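Local coordinates for protein arsenate reductase (ArsC) (PDB 1Y1L) that probably reduces arsenate to arsenite in arsenical detoxification and has the low-molecular-weight phosphotyrosine phosphatase fold, at residues L72-C77 and T92-E97. Residues are numbered along the deposited sequence; the frame is centred on the assembly and turned at random.
Sequences LIVTVC and TRWHIE. With CD (cadmium ion), chain H.
Leu72 brings CD2 beside OG1 of Thr92, next to the pairing of two neighbouring strands in a four-stranded parallel sheet. The fold is that of low-molecular-weight phosphotyrosine phosphatases, with strand order 2-1-3-4: strand 73-77 lies between strand 2-6 and strand 91-95, at one edge of the sheet within this chain. Val74 projects to the face it shares with Val76, Thr92 and Trp94. Its CG2, set anti to the backbone N, sits over one face of the indole, 3.6 Å from the centroid of the Trp94 six-membered ring and 14° off the ring normal, a CH-pi contact. Leu121 and Arg117 of helix 106-121 also pack on this tryptophan, Arg117 as a cation-pi partner. Thr75 grips the partner strand through both backbone polar atoms: its N donates to Thr92 O at 2.9 Å, from well above the carbonyl plane, while its O receives Trp94 N at 2.7 Å in a nearly straight bond of 165°. The same carbonyl meets the CA-H of Arg93. Val76 turns CG1 to CB of Ile96, 3.9 Å away, extending the apolar layer toward helices 12-21 and 106-121. At Cys77 the strand ends, with a weak bond from its N to Trp94 O and a longer one from Ile96 N to Cys77 O, 3.3 Å, nearly along the C=O axis. Its SG, disulfide-bonded to Cys82, lies on the other face of the sheet against CB and CG of Arg93. Cys77 CB comes within 3.7 Å of ND1 of His95, an atom that is hydrogen-bonded to Glu78 O. The other ring nitrogen, His95 NE2, binds a cadmium ion at 2.4 Å, which Asp88 OD2 of the second subunit also ligates.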
ATOM      1  N   LEU A  72      -1.119 -13.285  11.416  1.00 25.88           N
ATOM      2  CA  LEU A  72      -2.209 -12.777  10.577  1.00 26.80           C
ATOM      3  C   LEU A  72      -2.729 -11.549  11.267  1.00 23.04           C
ATOM      4  O   LEU A  72      -3.318 -11.651  12.328  1.00 24.03           O
ATOM      5  CB  LEU A  72      -3.341 -13.804  10.425  1.00 28.87           C
ATOM      6  CG  LEU A  72      -4.605 -13.493   9.610  1.00 24.06           C
ATOM      7  CD1 LEU A  72      -5.760 -13.210  10.524  1.00 24.59           C
ATOM      8  CD2 LEU A  72      -4.386 -12.362   8.642  1.00 23.47           C
ATOM      9  N   ILE A  73      -2.415 -10.383  10.726  1.00 23.70           N
ATOM     10  CA  ILE A  73      -2.904  -9.157  11.326  1.00 27.90           C
ATOM     11  C   ILE A  73      -4.060  -8.631  10.487  1.00 31.33           C
ATOM     12  O   ILE A  73      -3.880  -8.247   9.340  1.00 30.47           O
ATOM     13  CB  ILE A  73      -1.760  -8.114  11.550  1.00 23.46           C
ATOM     14  CG1 ILE A  73      -2.320  -6.755  11.985  1.00 26.66           C
ATOM     15  CG2 ILE A  73      -0.874  -8.015  10.335  1.00 23.76           C
ATOM     16  CD1 ILE A  73      -2.691  -5.818  10.845  1.00 30.82           C
ATOM     17  N   VAL A  74      -5.267  -8.779  11.025  1.00 30.35           N
ATOM     18  CA  VAL A  74      -6.481  -8.316  10.369  1.00 26.55           C
ATOM     19  C   VAL A  74      -6.661  -6.845  10.732  1.00 25.32           C
ATOM     20  O   VAL A  74      -6.597  -6.482  11.913  1.00 30.27           O
ATOM     21  CB  VAL A  74      -7.702  -9.148  10.820  1.00 24.46           C
ATOM     22  CG1 VAL A  74      -7.515  -9.611  12.240  1.00 29.39           C
ATOM     23  CG2 VAL A  74      -8.979  -8.340  10.702  1.00 17.90           C
ATOM     24  N   THR A  75      -6.837  -6.005   9.713  1.00 29.11           N
ATOM     25  CA  THR A  75      -7.015  -4.564   9.909  1.00 33.69           C
ATOM     26  C   THR A  75      -8.469  -4.128   9.698  1.00 35.10           C
ATOM     27  O   THR A  75      -9.049  -4.338   8.626  1.00 36.54           O
ATOM     28  CB  THR A  75      -6.085  -3.748   8.968  1.00 28.45           C
ATOM     29  OG1 THR A  75      -4.732  -3.846   9.422  1.00 37.72           O
ATOM     30  CG2 THR A  75      -6.479  -2.283   8.946  1.00 27.24           C
ATOM     31  N   VAL A  76      -9.072  -3.569  10.742  1.00 36.88           N
ATOM     32  CA  VAL A  76     -10.446  -3.095  10.652  1.00 36.14           C
ATOM     33  C   VAL A  76     -10.416  -1.670  10.105  1.00 43.18           C
ATOM     34  O   VAL A  76     -10.166  -0.706  10.845  1.00 42.49           O
ATOM     35  CB  VAL A  76     -11.163  -3.134  12.023  1.00 32.08           C
ATOM     36  CG1 VAL A  76     -12.527  -2.509  11.913  1.00 28.31           C
ATOM     37  CG2 VAL A  76     -11.321  -4.565  12.482  1.00 26.19           C
ATOM     38  N   CYS A  77     -10.610  -1.561   8.791  1.00 54.20           N
ATOM     39  CA  CYS A  77     -10.598  -0.283   8.082  1.00 63.96           C
ATOM     40  C   CYS A  77     -11.940   0.469   8.083  1.00 60.81           C
ATOM     41  O   CYS A  77     -13.000  -0.100   8.378  1.00 57.58           O
ATOM     42  CB  CYS A  77     -10.214  -0.513   6.599  1.00 68.43           C
ATOM     43  SG  CYS A  77      -9.034  -1.893   6.452  1.00 97.33           S
ATOM     44  N   THR A  92      -5.179  -8.639   6.428  1.00 33.28           N
ATOM     45  CA  THR A  92      -6.436  -8.459   5.698  1.00 36.03           C
ATOM     46  C   THR A  92      -7.063  -7.105   6.054  1.00 39.62           C
ATOM     47  O   THR A  92      -6.532  -6.355   6.884  1.00 43.79           O
ATOM     48  CB  THR A  92      -7.464  -9.553   6.038  1.00 35.52           C
ATOM     49  OG1 THR A  92      -6.809 -10.816   6.192  1.00 44.31           O
ATOM     50  CG2 THR A  92      -8.476  -9.685   4.921  1.00 33.47           C
ATOM     51  N   ARG A  93      -8.201  -6.799   5.436  1.00 37.18           N
ATOM     52  CA  ARG A  93      -8.895  -5.540   5.686  1.00 34.58           C
ATOM     53  C   ARG A  93     -10.397  -5.732   5.817  1.00 34.26           C
ATOM     54  O   ARG A  93     -11.038  -6.283   4.923  1.00 35.49           O
ATOM     55  CB  ARG A  93      -8.602  -4.564   4.555  1.00 31.06           C
ATOM     56  CG  ARG A  93      -7.129  -4.231   4.418  1.00 37.16           C
ATOM     57  CD  ARG A  93      -6.870  -3.347   3.219  1.00 41.00           C
ATOM     58  NE  ARG A  93      -5.469  -2.943   3.119  1.00 48.76           N
ATOM     59  CZ  ARG A  93      -4.814  -2.786   1.969  1.00 52.25           C
ATOM     60  NH1 ARG A  93      -3.538  -2.413   1.984  1.00 47.96           N
ATOM     61  NH2 ARG A  93      -5.423  -3.010   0.803  1.00 46.86           N
ATOM     62  N   TRP A  94     -10.956  -5.303   6.943  1.00 33.66           N
ATOM     63  CA  TRP A  94     -12.389  -5.427   7.156  1.00 30.36           C
ATOM     64  C   TRP A  94     -13.002  -4.054   7.222  1.00 34.49           C
ATOM     65  O   TRP A  94     -12.664  -3.270   8.101  1.00 37.83           O
ATOM     66  CB  TRP A  94     -12.689  -6.138   8.466  1.00 24.50           C
ATOM     67  CG  TRP A  94     -12.325  -7.565   8.476  1.00 24.05           C
ATOM     68  CD1 TRP A  94     -11.788  -8.285   7.454  1.00 19.98           C
ATOM     69  CD2 TRP A  94     -12.432  -8.459   9.588  1.00 20.52           C
ATOM     70  NE1 TRP A  94     -11.543  -9.568   7.863  1.00 22.54           N
ATOM     71  CE2 TRP A  94     -11.925  -9.701   9.172  1.00 14.04           C
ATOM     72  CE3 TRP A  94     -12.903  -8.324  10.900  1.00 14.08           C
ATOM     73  CZ2 TRP A  94     -11.868 -10.801  10.015  1.00  8.03           C
ATOM     74  CZ3 TRP A  94     -12.848  -9.412  11.736  1.00 21.48           C
ATOM     75  CH2 TRP A  94     -12.333 -10.637  11.292  1.00 19.58           C
ATOM     76  N   HIS A  95     -13.885  -3.752   6.285  1.00 38.57           N
ATOM     77  CA  HIS A  95     -14.552  -2.460   6.302  1.00 40.12           C
ATOM     78  C   HIS A  95     -15.761  -2.585   7.232  1.00 39.42           C
ATOM     79  O   HIS A  95     -16.768  -3.213   6.895  1.00 38.12           O
ATOM     80  CB  HIS A  95     -14.955  -2.068   4.885  1.00 48.38           C
ATOM     81  CG  HIS A  95     -13.797  -1.980   3.939  1.00 56.15           C
ATOM     82  ND1 HIS A  95     -12.834  -0.996   4.027  1.00 65.69           N
ATOM     83  CD2 HIS A  95     -13.445  -2.753   2.884  1.00 60.57           C
ATOM     84  CE1 HIS A  95     -11.943  -1.162   3.065  1.00 66.99           C
ATOM     85  NE2 HIS A  95     -12.291  -2.223   2.357  1.00 65.80           N
ATOM     86  N   ILE A  96     -15.616  -2.043   8.435  1.00 37.62           N
ATOM     87  CA  ILE A  96     -16.659  -2.108   9.444  1.00 27.63           C
ATOM     88  C   ILE A  96     -17.051  -0.729   9.965  1.00 27.85           C
ATOM     89  O   ILE A  96     -16.202   0.071  10.378  1.00 27.88           O
ATOM     90  CB  ILE A  96     -16.209  -2.986  10.623  1.00 29.29           C
ATOM     91  CG1 ILE A  96     -15.899  -4.401  10.124  1.00 34.08           C
ATOM     92  CG2 ILE A  96     -17.278  -3.025  11.692  1.00 36.74           C
ATOM     93  CD1 ILE A  96     -15.360  -5.330  11.181  1.00 42.51           C
ATOM     94  N   GLU A  97     -18.357  -0.478   9.947  1.00 29.67           N
ATOM     95  CA  GLU A  97     -18.957   0.773  10.404  1.00 29.74           C
ATOM     96  C   GLU A  97     -18.455   1.143  11.777  1.00 26.91           C
ATOM     97  O   GLU A  97     -18.456   0.322  12.680  1.00 31.07           O
ATOM     98  CB  GLU A  97     -20.477   0.612  10.441  1.00 34.88           C
ATOM     99  CG  GLU A  97     -21.250   1.749  11.087  1.00 43.67           C
ATOM    100  CD  GLU A  97     -22.753   1.571  10.959  1.00 49.32           C
ATOM    101  OE1 GLU A  97     -23.460   2.591  10.832  1.00 57.42           O
ATOM    102  OE2 GLU A  97     -23.226   0.415  10.980  1.00 49.84           O
TER
HETATM  103 CD    CD H 127     -10.892  -1.323   0.642  1.00  2.58          CD